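Alpha/beta fold hydrolase (Pseudomonas aeruginosa, PDB 6I8W) is a membrane phospholipase A and virulence factor of the alpha/beta hydrolase family, which degrades membrane phospholipids and is probably also active on monoacylglycerols. Local coordinates at residues Y110-Q115 with E230-R235; A163-A168 with V263-V268; D197-Q202 with C284-M289. One frame throughout, in Å; residues are numbered along the deposited sequence.

In the fold
All three contacts belong to the alpha/beta hydrolase fold and are formed by loops and helix ends around its mixed sheet. Along the chain the first segments come in the order 110-115, 163-168, 197-202 and the second in the order 230-235, 263-268, 284-289, so each contact's span crosses the others. Contact 1 sets the start of helix 112-125 against the end of helix 208-234, and contact 2 the loop after strand 154-160 against helix 265-269. Contact 3 sets the end of helix 191-199 against the loop before helix 288-291, which carries His286 of the probable catalytic triad; contacts 1 and 2 lie farther out. Centres are about 17 Å (2 and 3), 19 Å (1 and 2) and 24 Å (1 and 3) apart.

Contact 1: residues Y110-Q115 with E230-R235; sequences YDVGTQ and EQLRQR
Gln231 reaches across from its helix with the chain extended beyond CG and presents its amide to the backbone just ahead of helix 112-125. Its OE1 accepts from Tyr110 N at 2.7 Å in a nearly straight bond, the N-H...O angle being 170°, although the donor stands somewhat out of the carbonyl plane. The other end of the amide, NE2, lies at the edge of the Tyr110 ring, 4.0 Å from CD2, with ring and amide planes 43° apart; NE2 also makes a weak hydrogen bond to Ala108 O. Beside this polar grip, Leu232 brings one methyl, CD2, to 3.9 Å from Val112 CG1, the two side chains crossing at about a right angle. Arg235 adds an aliphatic touch, its CB 3.7 Å from Asp111 CB.

Helix 208-234 thus runs out against the beginning of helix 112-125, one of the helices flanking the sheet in this alpha/beta hydrolase fold. A water ties the two helix ends together: it accepts from Val112 N and donates to Arg235 O at 2.9 Å, the carbonyl of the first residue past the end of helix 208-234.

Further out, Asp111 is the N-cap of helix 112-125. With CG set between its backbone N and carbonyl carbon (chi1 69°), the carboxylate turns back over the first turn, and OD2 takes Thr114 N at 2.8 Å from above the carboxylate plane. The guanidinium of Arg235 carries Gln231 OE1 over one face, offset toward the rim, so the amide oxygen probably feels its positive charge. Val112 also touches His141, Ile142 and Leu145 of helix 138-149, while Tyr110 OH is anchored by Pro105 O.

Contact 2: residues A163-A168 with V263-V268; sequences AGVMPA and VSSIEV
Val165 and Pro167 pack on helix 265-269 and the residues leading into it, bringing together the connections that follow two strands of the alpha/beta hydrolase sheet: the loop 163-168 comes after strand 154-160, while strand 250-255 precedes the segment 263-268, which leads into helix 265-269. The two strands are neighbours in the sheet, and the segments that follow them stay in touch.

Apolar contact carries much of this. Val165 and Val268 reach toward each other tip to tip, with Val268 CG1 3.9 Å from Val165 CB and almost as near to its CG1. The two methyls of Val268 divide the work. CG1, anti to the backbone N (chi1 169°), goes to Val165, while CG2 sits 3.8 Å from Pro167 CA and about as far from Met166 O. One valine therefore packs against three successive residues of the loop. Leu239 and Glu240 touch Val165, and Glu240 also touches Val268 and accepts from Met166 N, which gives the loop a further attachment.

The serines meet the loop with their hydroxyl ends, but against carbon. Ser265 OG lies 3.6 Å from Val165 CG2 and 3.5 Å from Pro167 CG, touching both side chains. The polar needs of both hydroxyls are met nearby: Ser265 OG is hydrogen-bonded to Asp262 O, and Ser264 OG to Asp262 OD2, with a weak bond to Arg169 N besides.

Water supplies the polar link between the segments. A single molecule accepts from Ala168 N at 2.9 Å and donates to Ser264 O at 2.8 Å, joining the backbone on the two sides. Next to this bridge, Ser264 OG, set between its backbone N and carbonyl carbon (chi1 64°), comes to 3.1 Å from Pro167 CB.

Contact 3: residues D197-Q202 with C284-M289; sequences DFVFVQ and CGHVPM. With MYR (myristic acid), chain C; BOG (octyl beta-D-glucopyranoside), chain D.
A single carbonyl, Val199 O at the end of helix 191-199, is linked to the loop bearing His286 both directly and through a water. His286 N donates to it at 3.1 Å, but the bond is bent, with an N-H...O angle of 135°. A water donates to the same oxygen at 2.7 Å and accepts from Val287 N, so two successive amides of the loop are tied to one acceptor. Gly285 gives the carbonyl room, its CA 3.7 Å from Val199 O.

His286 belongs to what is probably the Ser-His-Asp triad of this alpha/beta hydrolase: ND1 is hydrogen-bonded to Asp258 and NE2 to Ser137 OG, on the probable nucleophile elbow. With CG anti to the backbone N (chi1 -178°), the ring is carried past Val199 toward Ser137 and the fatty acid, and a carboxylate oxygen of the bound myristic acid, O2, lies at the ring edge, 4.0 Å from His286 NE2.

Val287 sends its methyls to separate partners. CG1 touches the fatty acid at C3 (3.7 Å), while CG2 meets Phe200 CE1 at 3.6 Å, the two side chains crossing at a slant. The Phe200 ring also meets the octyl tail of the glucoside, with CE2 3.7 Å from C7'. Along the backbone, Val201 lays CG2 against the Cys284-Gly285 peptide, and Glu291 OE2 accepts from both Val201 N and Gly285 N.

Contact 1: residues Y110-Q115 with E230-R235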
loop_
_atom_site.group_PDB
_atom_site.type_symbol
_atom_site.label_atom_id
_atom_site.label_comp_id
_atom_site.label_asym_id
_atom_site.label_seq_id
_atom_site.Cartn_x
_atom_site.Cartn_y
_atom_site.Cartn_z
ATOM N N TYR A 110 -4.473 -14.084 -6.270
ATOM C CA TYR A 110 -3.999 -12.869 -5.653
ATOM C C TYR A 110 -3.572 -13.101 -4.212
ATOM O O TYR A 110 -3.491 -12.157 -3.433
ATOM C CB TYR A 110 -5.071 -11.780 -5.726
ATOM C CG TYR A 110 -5.355 -11.318 -7.133
ATOM C CD1 TYR A 110 -4.523 -10.399 -7.757
ATOM C CD2 TYR A 110 -6.444 -11.807 -7.840
ATOM C CE1 TYR A 110 -4.770 -9.980 -9.046
ATOM C CE2 TYR A 110 -6.706 -11.385 -9.129
ATOM C CZ TYR A 110 -5.856 -10.467 -9.721
ATOM O OH TYR A 110 -6.094 -10.037 -10.999
ATOM N N ASP A 111 -3.306 -14.359 -3.869
ATOM C CA ASP A 111 -2.734 -14.685 -2.568
ATOM C C ASP A 111 -1.355 -14.045 -2.421
ATOM O O ASP A 111 -0.687 -13.763 -3.416
ATOM C CB ASP A 111 -2.625 -16.201 -2.392
ATOM C CG ASP A 111 -1.591 -16.809 -3.305
ATOM O OD1 ASP A 111 -1.926 -17.111 -4.471
ATOM O OD2 ASP A 111 -0.428 -16.946 -2.873
ATOM N N VAL A 112 -0.908 -13.844 -1.187
ATOM C CA VAL A 112 0.316 -13.073 -0.953
ATOM C C VAL A 112 1.561 -13.829 -1.432
ATOM O O VAL A 112 2.589 -13.223 -1.731
ATOM C CB VAL A 112 0.470 -12.705 0.533
ATOM C CG1 VAL A 112 -0.594 -11.700 0.937
ATOM C CG2 VAL A 112 0.406 -13.959 1.415
ATOM N N GLY A 113 1.468 -15.154 -1.489
ATOM C CA GLY A 113 2.564 -15.964 -1.994
ATOM C C GLY A 113 2.817 -15.750 -3.481
ATOM O O GLY A 113 3.945 -15.503 -3.905
ATOM N N THR A 114 1.755 -15.834 -4.274
ATOM C CA THR A 114 1.824 -15.528 -5.697
ATOM C C THR A 114 2.250 -14.058 -5.910
ATOM O O THR A 114 3.086 -13.752 -6.757
ATOM C CB THR A 114 0.462 -15.796 -6.375
ATOM O OG1 THR A 114 0.053 -17.138 -6.095
ATOM C CG2 THR A 114 0.539 -15.589 -7.879
ATOM N N GLN A 115 1.691 -13.151 -5.121
ATOM C CA GLN A 115 2.046 -11.737 -5.260
ATOM C C GLN A 115 3.536 -11.495 -4.950
ATOM O O GLN A 115 4.192 -10.728 -5.645
ATOM C CB GLN A 115 1.161 -10.879 -4.352
ATOM C CG GLN A 115 -0.306 -10.810 -4.785
ATOM C CD GLN A 115 -0.531 -9.838 -5.952
ATOM O OE1 GLN A 115 0.168 -9.879 -6.963
ATOM N NE2 GLN A 115 -1.488 -8.945 -5.790
ATOM N N GLU A 230 -11.401 -12.411 -0.314
ATOM C CA GLU A 230 -11.782 -13.794 -0.036
ATOM C C GLU A 230 -10.619 -14.752 -0.296
ATOM O O GLU A 230 -10.416 -15.710 0.451
ATOM C CB GLU A 230 -13.006 -14.194 -0.859
ATOM C CG GLU A 230 -14.267 -14.266 -0.030
ATOM C CD GLU A 230 -14.110 -15.180 1.172
ATOM O OE1 GLU A 230 -13.947 -16.404 0.977
ATOM O OE2 GLU A 230 -14.139 -14.669 2.312
ATOM N N GLN A 231 -9.852 -14.491 -1.350
ATOM C CA GLN A 231 -8.629 -15.250 -1.597
ATOM C C GLN A 231 -7.609 -15.063 -0.470
ATOM O O GLN A 231 -6.923 -16.002 -0.085
ATOM C CB GLN A 231 -8.001 -14.846 -2.927
ATOM C CG GLN A 231 -8.789 -15.281 -4.152
ATOM C CD GLN A 231 -7.958 -15.162 -5.407
ATOM O OE1 GLN A 231 -6.739 -15.310 -5.362
ATOM N NE2 GLN A 231 -8.606 -14.876 -6.530
ATOM N N LEU A 232 -7.500 -13.847 0.057
ATOM C CA LEU A 232 -6.544 -13.598 1.132
ATOM C C LEU A 232 -6.948 -14.406 2.368
ATOM O O LEU A 232 -6.092 -14.856 3.136
ATOM C CB LEU A 232 -6.452 -12.102 1.459
ATOM C CG LEU A 232 -5.876 -11.172 0.382
ATOM C CD1 LEU A 232 -5.987 -9.720 0.807
ATOM C CD2 LEU A 232 -4.420 -11.527 0.086
ATOM N N ARG A 233 -8.249 -14.616 2.543
ATOM C CA ARG A 233 -8.735 -15.437 3.646
ATOM C C ARG A 233 -8.521 -16.923 3.385
ATOM O O ARG A 233 -8.030 -17.643 4.252
ATOM C CB ARG A 233 -10.221 -15.179 3.904
ATOM C CG ARG A 233 -10.547 -13.751 4.300
ATOM C CD ARG A 233 -12.029 -13.592 4.621
ATOM N NE ARG A 233 -12.370 -14.118 5.939
ATOM C CZ ARG A 233 -13.563 -13.980 6.508
ATOM N NH1 ARG A 233 -14.531 -13.336 5.868
ATOM N NH2 ARG A 233 -13.790 -14.483 7.714
ATOM N N GLN A 234 -8.907 -17.380 2.196
ATOM C CA GLN A 234 -8.877 -18.816 1.882
ATOM C C GLN A 234 -7.468 -19.317 1.584
ATOM O O GLN A 234 -7.170 -20.492 1.783
ATOM C CB GLN A 234 -9.792 -19.136 0.695
ATOM C CG GLN A 234 -11.240 -18.748 0.903
ATOM C CD GLN A 234 -11.910 -19.548 2.001
ATOM O OE1 GLN A 234 -11.487 -20.661 2.323
ATOM N NE2 GLN A 234 -12.966 -18.987 2.581
ATOM N N ARG A 235 -6.609 -18.428 1.101
ATOM C CA ARG A 235 -5.253 -18.801 0.705
ATOM C C ARG A 235 -4.242 -18.108 1.611
ATOM O O ARG A 235 -3.146 -17.742 1.188
ATOM C CB ARG A 235 -5.006 -18.436 -0.760
ATOM C CG ARG A 235 -6.040 -19.052 -1.709
ATOM C CD ARG A 235 -5.844 -18.632 -3.169
ATOM N NE ARG A 235 -7.057 -18.899 -3.952
ATOM C CZ ARG A 235 -7.131 -18.853 -5.280
ATOM N NH1 ARG A 235 -6.058 -18.560 -6.004
ATOM N NH2 ARG A 235 -8.283 -19.112 -5.888
HETATM O O HOH W 1 -2.976 -14.897 0.863
#

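Contact 2: residues A163-A168 with V263-V268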
loop_
_atom_site.group_PDB
_atom_site.type_symbol
_atom_site.label_atom_id
_atom_site.label_comp_id
_atom_site.label_asym_id
_atom_site.label_seq_id
_atom_site.Cartn_x
_atom_site.Cartn_y
_atom_site.Cartn_z
ATOM N N ALA A 163 0.156 -7.534 7.669
ATOM C CA ALA A 163 -0.664 -8.715 7.925
ATOM C C ALA A 163 0.235 -9.942 7.996
ATOM O O ALA A 163 1.409 -9.868 7.640
ATOM C CB ALA A 163 -1.739 -8.881 6.831
ATOM N N GLY A 164 -0.307 -11.072 8.446
ATOM C CA GLY A 164 0.441 -12.316 8.398
ATOM C C GLY A 164 0.713 -13.040 9.709
ATOM O O GLY A 164 1.218 -14.163 9.693
ATOM N N VAL A 165 0.395 -12.424 10.845
ATOM C CA VAL A 165 0.466 -13.153 12.106
ATOM C C VAL A 165 -0.853 -13.093 12.862
ATOM O O VAL A 165 -1.709 -12.260 12.575
ATOM C CB VAL A 165 1.593 -12.621 13.034
ATOM C CG1 VAL A 165 2.945 -12.765 12.361
ATOM C CG2 VAL A 165 1.335 -11.171 13.413
ATOM N N MET A 166 -0.994 -13.994 13.824
ATOM C CA MET A 166 -2.169 -14.055 14.686
ATOM C C MET A 166 -1.785 -13.689 16.117
ATOM O O MET A 166 -1.308 -14.533 16.862
ATOM C CB MET A 166 -2.799 -15.452 14.636
ATOM C CG MET A 166 -3.643 -15.700 13.384
ATOM S SD MET A 166 -4.227 -17.410 13.211
ATOM C CE MET A 166 -2.765 -18.190 12.522
ATOM N N PRO A 167 -1.986 -12.417 16.498
ATOM C CA PRO A 167 -1.599 -11.871 17.802
ATOM C C PRO A 167 -2.620 -12.144 18.903
ATOM O O PRO A 167 -3.721 -12.641 18.632
ATOM C CB PRO A 167 -1.500 -10.372 17.531
ATOM C CG PRO A 167 -2.402 -10.119 16.361
ATOM C CD PRO A 167 -2.755 -11.441 15.713
ATOM N N ALA A 168 -2.246 -11.796 20.131
ATOM C CA ALA A 168 -3.060 -12.078 21.308
ATOM C C ALA A 168 -4.385 -11.316 21.305
ATOM O O ALA A 168 -5.408 -11.851 21.708
ATOM C CB ALA A 168 -2.271 -11.756 22.570
ATOM N N VAL A 263 -1.454 -4.054 17.302
ATOM C CA VAL A 263 -0.061 -3.789 17.670
ATOM C C VAL A 263 0.594 -4.968 18.399
ATOM O O VAL A 263 1.814 -5.111 18.370
ATOM C CB VAL A 263 0.062 -2.504 18.553
ATOM C CG1 VAL A 263 -0.589 -2.712 19.923
ATOM C CG2 VAL A 263 1.524 -2.058 18.678
ATOM N N SER A 264 -0.206 -5.826 19.027
ATOM C CA SER A 264 0.341 -7.006 19.690
ATOM C C SER A 264 0.971 -7.991 18.692
ATOM O O SER A 264 1.621 -8.959 19.098
ATOM C CB SER A 264 -0.745 -7.721 20.519
ATOM O OG SER A 264 -1.796 -8.238 19.707
ATOM N N SER A 265 0.765 -7.757 17.398
ATOM C CA SER A 265 1.488 -8.484 16.350
ATOM C C SER A 265 3.008 -8.440 16.546
ATOM O O SER A 265 3.711 -9.378 16.184
ATOM C CB SER A 265 1.160 -7.915 14.961
ATOM O OG SER A 265 -0.190 -8.138 14.595
ATOM N N ILE A 266 3.509 -7.334 17.092
ATOM C CA ILE A 266 4.954 -7.154 17.259
ATOM C C ILE A 266 5.536 -8.186 18.231
ATOM O O ILE A 266 6.637 -8.695 18.022
ATOM C CB ILE A 266 5.282 -5.723 17.734
ATOM C CG1 ILE A 266 5.168 -4.750 16.557
ATOM C CG2 ILE A 266 6.710 -5.625 18.313
ATOM C CD1 ILE A 266 5.276 -3.309 16.959
ATOM N N GLU A 267 4.784 -8.515 19.274
ATOM C CA GLU A 267 5.238 -9.502 20.255
ATOM C C GLU A 267 5.314 -10.906 19.651
ATOM O O GLU A 267 6.110 -11.727 20.082
ATOM C CB GLU A 267 4.332 -9.497 21.493
ATOM C CG GLU A 267 4.036 -8.105 22.053
ATOM C CD GLU A 267 5.293 -7.358 22.499
ATOM O OE1 GLU A 267 6.308 -8.010 22.834
ATOM O OE2 GLU A 267 5.266 -6.109 22.522
ATOM N N VAL A 268 4.495 -11.179 18.641
ATOM C CA VAL A 268 4.585 -12.457 17.942
ATOM C C VAL A 268 5.861 -12.489 17.097
ATOM O O VAL A 268 6.579 -13.479 17.091
ATOM C CB VAL A 268 3.361 -12.705 17.036
ATOM C CG1 VAL A 268 3.592 -13.908 16.126
ATOM C CG2 VAL A 268 2.102 -12.889 17.878
HETATM O O HOH W 2 0.444 -10.971 20.604
#

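Contact 3: residues D197-Q202 with C284-M289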
loop_
_atom_site.group_PDB
_atom_site.type_symbol
_atom_site.label_atom_id
_atom_site.label_comp_id
_atom_site.label_asym_id
_atom_site.label_seq_id
_atom_site.Cartn_x
_atom_site.Cartn_y
_atom_site.Cartn_z
ATOM N N ASP A 197 -12.150 6.737 8.577
ATOM C CA ASP A 197 -12.257 6.756 10.050
ATOM C C ASP A 197 -11.663 5.490 10.656
ATOM O O ASP A 197 -11.134 5.498 11.769
ATOM C CB ASP A 197 -13.720 6.894 10.504
ATOM C CG ASP A 197 -14.338 8.228 10.113
ATOM O OD1 ASP A 197 -13.576 9.157 9.777
ATOM O OD2 ASP A 197 -15.587 8.346 10.141
ATOM N N PHE A 198 -11.731 4.401 9.900
ATOM C CA PHE A 198 -11.275 3.097 10.372
ATOM C C PHE A 198 -9.741 2.970 10.401
ATOM O O PHE A 198 -9.187 2.253 11.243
ATOM C CB PHE A 198 -11.867 1.996 9.494
ATOM C CG PHE A 198 -11.726 0.617 10.066
ATOM C CD1 PHE A 198 -12.327 0.286 11.270
ATOM C CD2 PHE A 198 -11.036 -0.367 9.377
ATOM C CE1 PHE A 198 -12.211 -0.994 11.794
ATOM C CE2 PHE A 198 -10.921 -1.647 9.886
ATOM C CZ PHE A 198 -11.509 -1.962 11.096
ATOM N N VAL A 199 -9.054 3.654 9.487
ATOM C CA VAL A 199 -7.605 3.475 9.372
ATOM C C VAL A 199 -6.802 4.685 9.868
ATOM O O VAL A 199 -5.594 4.565 10.065
ATOM C CB VAL A 199 -7.174 3.164 7.915
ATOM C CG1 VAL A 199 -7.881 1.901 7.376
ATOM C CG2 VAL A 199 -7.434 4.359 7.017
ATOM N N PHE A 200 -7.462 5.828 10.076
ATOM C CA PHE A 200 -6.789 7.034 10.597
ATOM C C PHE A 200 -7.219 7.410 12.010
ATOM O O PHE A 200 -8.413 7.427 12.323
ATOM C CB PHE A 200 -7.056 8.257 9.710
ATOM C CG PHE A 200 -6.426 8.193 8.352
ATOM C CD1 PHE A 200 -5.052 8.319 8.201
ATOM C CD2 PHE A 200 -7.218 8.042 7.218
ATOM C CE1 PHE A 200 -4.473 8.275 6.942
ATOM C CE2 PHE A 200 -6.650 8.000 5.956
ATOM C CZ PHE A 200 -5.277 8.108 5.812
ATOM N N VAL A 201 -6.257 7.787 12.848
ATOM C CA VAL A 201 -6.614 8.474 14.075
ATOM C C VAL A 201 -6.852 9.952 13.760
ATOM O O VAL A 201 -7.918 10.490 14.045
ATOM C CB VAL A 201 -5.534 8.303 15.161
ATOM C CG1 VAL A 201 -5.871 9.155 16.391
ATOM C CG2 VAL A 201 -5.409 6.826 15.526
ATOM N N GLN A 202 -5.858 10.611 13.171
ATOM C CA GLN A 202 -6.035 11.983 12.703
ATOM C C GLN A 202 -5.953 11.947 11.196
ATOM O O GLN A 202 -4.876 11.729 10.628
ATOM C CB GLN A 202 -4.967 12.942 13.277
ATOM C CG GLN A 202 -5.119 13.258 14.761
ATOM C CD GLN A 202 -4.115 14.303 15.253
ATOM O OE1 GLN A 202 -2.902 14.083 15.217
ATOM N NE2 GLN A 202 -4.622 15.441 15.715
ATOM N N CYS A 284 -1.538 6.814 16.637
ATOM C CA CYS A 284 -1.478 6.665 15.198
ATOM C C CYS A 284 -2.210 5.404 14.764
ATOM O O CYS A 284 -2.301 4.427 15.516
ATOM C CB CYS A 284 -0.023 6.619 14.727
ATOM S SG CYS A 284 0.155 6.703 12.953
ATOM N N GLY A 285 -2.754 5.427 13.555
ATOM C CA GLY A 285 -3.553 4.297 13.093
ATOM C C GLY A 285 -2.778 3.325 12.228
ATOM O O GLY A 285 -1.554 3.186 12.339
ATOM N N HIS A 286 -3.519 2.673 11.340
ATOM C CA HIS A 286 -3.043 1.582 10.500
ATOM C C HIS A 286 -2.073 1.972 9.380
ATOM O O HIS A 286 -1.352 1.121 8.853
ATOM C CB HIS A 286 -4.273 0.900 9.882
ATOM C CG HIS A 286 -3.960 -0.278 9.016
ATOM N ND1 HIS A 286 -3.208 -1.346 9.454
ATOM C CD2 HIS A 286 -4.355 -0.587 7.756
ATOM C CE1 HIS A 286 -3.114 -2.243 8.486
ATOM N NE2 HIS A 286 -3.797 -1.802 7.444
ATOM N N VAL A 287 -2.069 3.240 8.982
ATOM C CA VAL A 287 -1.203 3.631 7.863
ATOM C C VAL A 287 -0.322 4.829 8.248
ATOM O O VAL A 287 -0.500 5.940 7.747
ATOM C CB VAL A 287 -2.037 3.922 6.574
ATOM C CG1 VAL A 287 -2.607 2.599 5.978
ATOM C CG2 VAL A 287 -3.185 4.878 6.861
ATOM N N PRO A 288 0.647 4.600 9.158
ATOM C CA PRO A 288 1.516 5.679 9.657
ATOM C C PRO A 288 2.182 6.472 8.525
ATOM O O PRO A 288 2.313 7.705 8.629
ATOM C CB PRO A 288 2.584 4.936 10.493
ATOM C CG PRO A 288 2.056 3.592 10.748
ATOM C CD PRO A 288 1.014 3.277 9.699
ATOM N N MET A 289 2.570 5.787 7.453
ATOM C CA MET A 289 3.261 6.453 6.343
ATOM C C MET A 289 2.335 7.421 5.604
ATOM O O MET A 289 2.809 8.284 4.873
ATOM C CB MET A 289 3.845 5.435 5.360
ATOM C CG MET A 289 2.830 4.857 4.389
ATOM S SD MET A 289 1.799 3.571 5.187
ATOM C CE MET A 289 0.883 2.987 3.756
HETATM C C1 MYR C . -5.065 -0.153 3.659
HETATM O O1 MYR C . -3.824 -0.275 3.543
HETATM O O2 MYR C . -5.796 -1.087 4.060
HETATM C C2 MYR C . -5.697 1.200 3.389
HETATM C C3 MYR C . -4.628 2.197 2.941
HETATM C C4 MYR C . -5.144 3.633 2.985
HETATM C C5 MYR C . -6.221 3.885 1.942
HETATM C C6 MYR C . -6.523 5.376 1.866
HETATM C C7 MYR C . -6.190 5.954 0.494
HETATM C C8 MYR C . -5.528 7.323 0.625
HETATM C C9 MYR C . -6.017 8.306 -0.438
HETATM C C10 MYR C . -4.931 8.572 -1.473
HETATM C C11 MYR C . -5.260 9.775 -2.350
HETATM C C12 MYR C . -4.386 9.777 -3.600
HETATM C C13 MYR C . -4.135 11.196 -4.085
HETATM C C14 MYR C . -2.698 11.350 -4.530
HETATM C C1 BOG D . -4.783 17.948 -0.561
HETATM O O1 BOG D . -4.665 16.562 -0.240
HETATM C C2 BOG D . -4.843 18.719 0.764
HETATM O O2 BOG D . -6.185 18.675 1.244
HETATM C C3 BOG D . -4.386 20.174 0.682
HETATM O O3 BOG D . -4.280 20.771 1.984
HETATM C C4 BOG D . -3.041 20.197 -0.018
HETATM O O4 BOG D . -2.479 21.523 -0.014
HETATM C C5 BOG D . -3.310 19.685 -1.432
HETATM O O5 BOG D . -3.675 18.297 -1.402
HETATM C C6 BOG D . -2.137 19.915 -2.385
HETATM O O6 BOG D . -1.364 18.725 -2.562
HETATM C "C1'" BOG D . -4.680 15.709 -1.380
HETATM C "C2'" BOG D . -4.197 14.328 -0.960
HETATM C "C3'" BOG D . -4.597 14.069 0.483
HETATM C "C4'" BOG D . -4.385 12.621 0.885
HETATM C "C5'" BOG D . -5.520 12.198 1.807
HETATM C "C6'" BOG D . -5.206 10.883 2.503
HETATM C "C7'" BOG D . -6.491 10.207 2.959
HETATM C "C8'" BOG D . -7.302 11.140 3.827
HETATM O O HOH W 3 -6.718 2.049 12.323
HETATM O O HOH W 4 -3.059 5.626 10.035
#